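Local coordinates for E3 ubiquitin-protein ligase TRIM65 (Homo sapiens, PDB 7JL4) that acts as an E3 ubiquitin ligase in innate immunity, autophagy and inflammation, here represented by its C-terminal PRY-SPRY (B30.2) domain, at residues N21-P26 and Q63-F68. Residues are numbered along the deposited sequence; the frame is centred on the assembly and turned at random.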
ATOM      1  N   ASN A  21      -4.937   1.772  12.501  1.00 22.97           N
ATOM      2  CA  ASN A  21      -5.926   2.427  11.634  1.00 21.58           C
ATOM      3  C   ASN A  21      -5.257   3.580  10.865  1.00 24.91           C
ATOM      4  O   ASN A  21      -4.892   4.602  11.447  1.00 22.11           O
ATOM      5  CB  ASN A  21      -7.134   2.914  12.449  1.00 22.40           C
ATOM      6  CG  ASN A  21      -7.970   1.760  13.039  1.00 29.68           C
ATOM      7  OD1 ASN A  21      -7.948   0.636  12.535  1.00 24.00           O
ATOM      8  ND2 ASN A  21      -8.699   2.039  14.130  1.00 30.81           N
ATOM      9  N   LEU A  22      -5.108   3.423   9.552  1.00 25.30           N
ATOM     10  CA  LEU A  22      -4.386   4.372   8.711  1.00 20.03           C
ATOM     11  C   LEU A  22      -5.335   5.365   8.048  1.00 20.95           C
ATOM     12  O   LEU A  22      -6.523   5.084   7.845  1.00 24.56           O
ATOM     13  CB  LEU A  22      -3.600   3.636   7.613  1.00 18.99           C
ATOM     14  CG  LEU A  22      -2.594   2.562   8.033  1.00 21.62           C
ATOM     15  CD1 LEU A  22      -1.931   2.011   6.770  1.00 20.51           C
ATOM     16  CD2 LEU A  22      -1.588   3.074   9.061  1.00 26.54           C
ATOM     17  N   THR A  23      -4.791   6.539   7.699  1.00 17.24           N
ATOM     18  CA  THR A  23      -5.511   7.533   6.899  1.00 23.56           C
ATOM     19  C   THR A  23      -4.582   8.083   5.823  1.00 24.61           C
ATOM     20  O   THR A  23      -3.367   8.153   6.019  1.00 24.62           O
ATOM     21  CB  THR A  23      -6.055   8.694   7.745  1.00 27.48           C
ATOM     22  OG1 THR A  23      -4.988   9.289   8.488  1.00 28.79           O
ATOM     23  CG2 THR A  23      -7.123   8.218   8.717  1.00 25.40           C
ATOM     24  N   PHE A  24      -5.154   8.471   4.684  1.00 26.14           N
ATOM     25  CA  PHE A  24      -4.347   9.063   3.620  1.00 21.05           C
ATOM     26  C   PHE A  24      -3.937  10.493   3.973  1.00 26.73           C
ATOM     27  O   PHE A  24      -4.591  11.179   4.765  1.00 25.74           O
ATOM     28  CB  PHE A  24      -5.111   9.032   2.289  1.00 22.53           C
ATOM     29  CG  PHE A  24      -5.340   7.644   1.771  1.00 26.57           C
ATOM     30  CD1 PHE A  24      -4.268   6.863   1.350  1.00 25.96           C
ATOM     31  CD2 PHE A  24      -6.620   7.110   1.715  1.00 25.86           C
ATOM     32  CE1 PHE A  24      -4.481   5.560   0.855  1.00 21.81           C
ATOM     33  CE2 PHE A  24      -6.846   5.827   1.208  1.00 26.59           C
ATOM     34  CZ  PHE A  24      -5.771   5.042   0.792  1.00 21.27           C
ATOM     35  N   ASP A  25      -2.802  10.920   3.412  1.00 22.09           N
ATOM     36  CA  ASP A  25      -2.303  12.278   3.560  1.00 23.68           C
ATOM     37  C   ASP A  25      -2.749  13.070   2.345  1.00 28.08           C
ATOM     38  O   ASP A  25      -2.220  12.840   1.247  1.00 29.09           O
ATOM     39  CB  ASP A  25      -0.772  12.263   3.672  1.00 27.10           C
ATOM     40  CG  ASP A  25      -0.141  13.644   3.598  1.00 36.94           C
ATOM     41  OD1 ASP A  25      -0.861  14.668   3.548  1.00 36.13           O
ATOM     42  OD2 ASP A  25       1.116  13.700   3.558  1.00 35.13           O
ATOM     43  N   PRO A  26      -3.720  13.980   2.477  1.00 31.55           N
ATOM     44  CA  PRO A  26      -4.219  14.722   1.295  1.00 27.99           C
ATOM     45  C   PRO A  26      -3.197  15.639   0.649  1.00 32.97           C
ATOM     46  O   PRO A  26      -3.339  15.940  -0.543  1.00 33.52           O
ATOM     47  CB  PRO A  26      -5.407  15.532   1.852  1.00 36.21           C
ATOM     48  CG  PRO A  26      -5.251  15.510   3.366  1.00 38.72           C
ATOM     49  CD  PRO A  26      -4.474  14.282   3.714  1.00 27.29           C
ATOM     50  N   GLN A  63       0.359   8.815  -0.093  1.00 22.85           N
ATOM     51  CA  GLN A  63       0.900   8.175   1.101  1.00 21.23           C
ATOM     52  C   GLN A  63      -0.039   8.399   2.288  1.00 22.25           C
ATOM     53  O   GLN A  63      -1.019   9.149   2.208  1.00 24.78           O
ATOM     54  CB  GLN A  63       2.303   8.700   1.436  1.00 26.38           C
ATOM     55  CG  GLN A  63       2.306  10.155   1.916  1.00 30.55           C
ATOM     56  CD  GLN A  63       3.703  10.712   2.191  1.00 39.66           C
ATOM     57  OE1 GLN A  63       4.712  10.067   1.912  1.00 34.76           O
ATOM     58  NE2 GLN A  63       3.758  11.913   2.768  1.00 38.39           N
ATOM     59  N   CYS A  64       0.248   7.718   3.392  1.00 21.42           N
ATOM     60  CA  CYS A  64      -0.587   7.841   4.580  1.00 20.62           C
ATOM     61  C   CYS A  64       0.004   8.867   5.529  1.00 19.61           C
ATOM     62  O   CYS A  64       1.161   9.276   5.417  1.00 19.63           O
ATOM     63  CB  CYS A  64      -0.732   6.494   5.289  1.00 25.59           C
ATOM     64  SG  CYS A  64      -1.788   5.319   4.415  1.00 21.04           S
ATOM     65  N   ALA A  65      -0.809   9.270   6.497  1.00 18.77           N
ATOM     66  CA  ALA A  65      -0.383  10.220   7.506  1.00 23.92           C
ATOM     67  C   ALA A  65       0.350   9.565   8.661  1.00 25.60           C
ATOM     68  O   ALA A  65       0.708  10.266   9.613  1.00 34.04           O
ATOM     69  CB  ALA A  65      -1.596  10.979   8.053  1.00 24.20           C
ATOM     70  N   GLN A  66       0.559   8.257   8.628  1.00 23.37           N
ATOM     71  CA  GLN A  66       1.233   7.548   9.712  1.00 20.62           C
ATOM     72  C   GLN A  66       2.592   7.045   9.242  1.00 27.86           C
ATOM     73  O   GLN A  66       2.749   6.677   8.073  1.00 21.90           O
ATOM     74  CB  GLN A  66       0.398   6.350  10.192  1.00 18.18           C
ATOM     75  CG  GLN A  66      -0.928   6.767  10.854  1.00 24.29           C
ATOM     76  CD  GLN A  66      -2.008   7.156   9.845  1.00 23.31           C
ATOM     77  OE1 GLN A  66      -2.041   6.657   8.704  1.00 22.52           O
ATOM     78  NE2 GLN A  66      -2.883   8.047  10.249  1.00 21.96           N
ATOM     79  N   SER A  67       3.565   6.999  10.161  1.00 18.61           N
ATOM     80  CA  SER A  67       4.883   6.410   9.895  1.00 19.46           C
ATOM     81  C   SER A  67       5.264   5.455  11.025  1.00 23.09           C
ATOM     82  O   SER A  67       4.783   5.593  12.164  1.00 21.93           O
ATOM     83  CB  SER A  67       5.948   7.502   9.788  1.00 21.26           C
ATOM     84  OG  SER A  67       5.679   8.328   8.673  1.00 23.65           O
ATOM     85  N   PHE A  68       6.196   4.524  10.750  1.00 17.35           N
ATOM     86  CA  PHE A  68       6.519   3.476  11.734  1.00 19.99           C
ATOM     87  C   PHE A  68       8.023   3.303  11.907  1.00 23.35           C
ATOM     88  O   PHE A  68       8.761   3.310  10.921  1.00 20.39           O
ATOM     89  CB  PHE A  68       5.836   2.155  11.300  1.00 20.16           C
ATOM     90  CG  PHE A  68       4.341   2.306  11.126  1.00 22.28           C
ATOM     91  CD1 PHE A  68       3.491   2.256  12.229  1.00 18.53           C
ATOM     92  CD2 PHE A  68       3.790   2.586   9.870  1.00 25.34           C
ATOM     93  CE1 PHE A  68       2.115   2.443  12.101  1.00 19.01           C
ATOM     94  CE2 PHE A  68       2.411   2.772   9.726  1.00 26.42           C
ATOM     95  CZ  PHE A  68       1.569   2.709  10.850  1.00 22.64           C
TER
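The F68 ring receives L22 at its edge, L22 CD2 lying in the ring plane 3.6 Å from CZ of F68; the rings of H73 and W75 also meet F68. The F24 ring is met obliquely by C64 SG, 5.0 Å from its centroid and 43° off the normal, while Q63 O lies at its edge. The amide of Q66 works as a two-pronged clamp on T23: OE1 accepts a hydrogen bond from T23 N at 2.9 Å, the donor tilted 27° from the carbonyl plane, and NE2 donates almost straight, within its amide plane, to T23 OG1. A bend at chi2 (78°) turns both prongs onto that one residue. Replacing Q66 by an alanine would probably leave T23 N and OG1 without these mates. In this PRY-SPRY beta-sandwich the contact joins two loops, whose backbones meet in a single beta bridge, F24 with C64, where the chain runs on from edge strand 61-63. T23 O accepts a hydrogen bond from A65 N, and D25 N donates one to Q63 O, both at 2.8 Å. Alongside, Q63 NE2 donates a hydrogen bond to the anti lone pair of D25 OD2, 3.3 Å away, while D25 OD1 accepts one from V27 N.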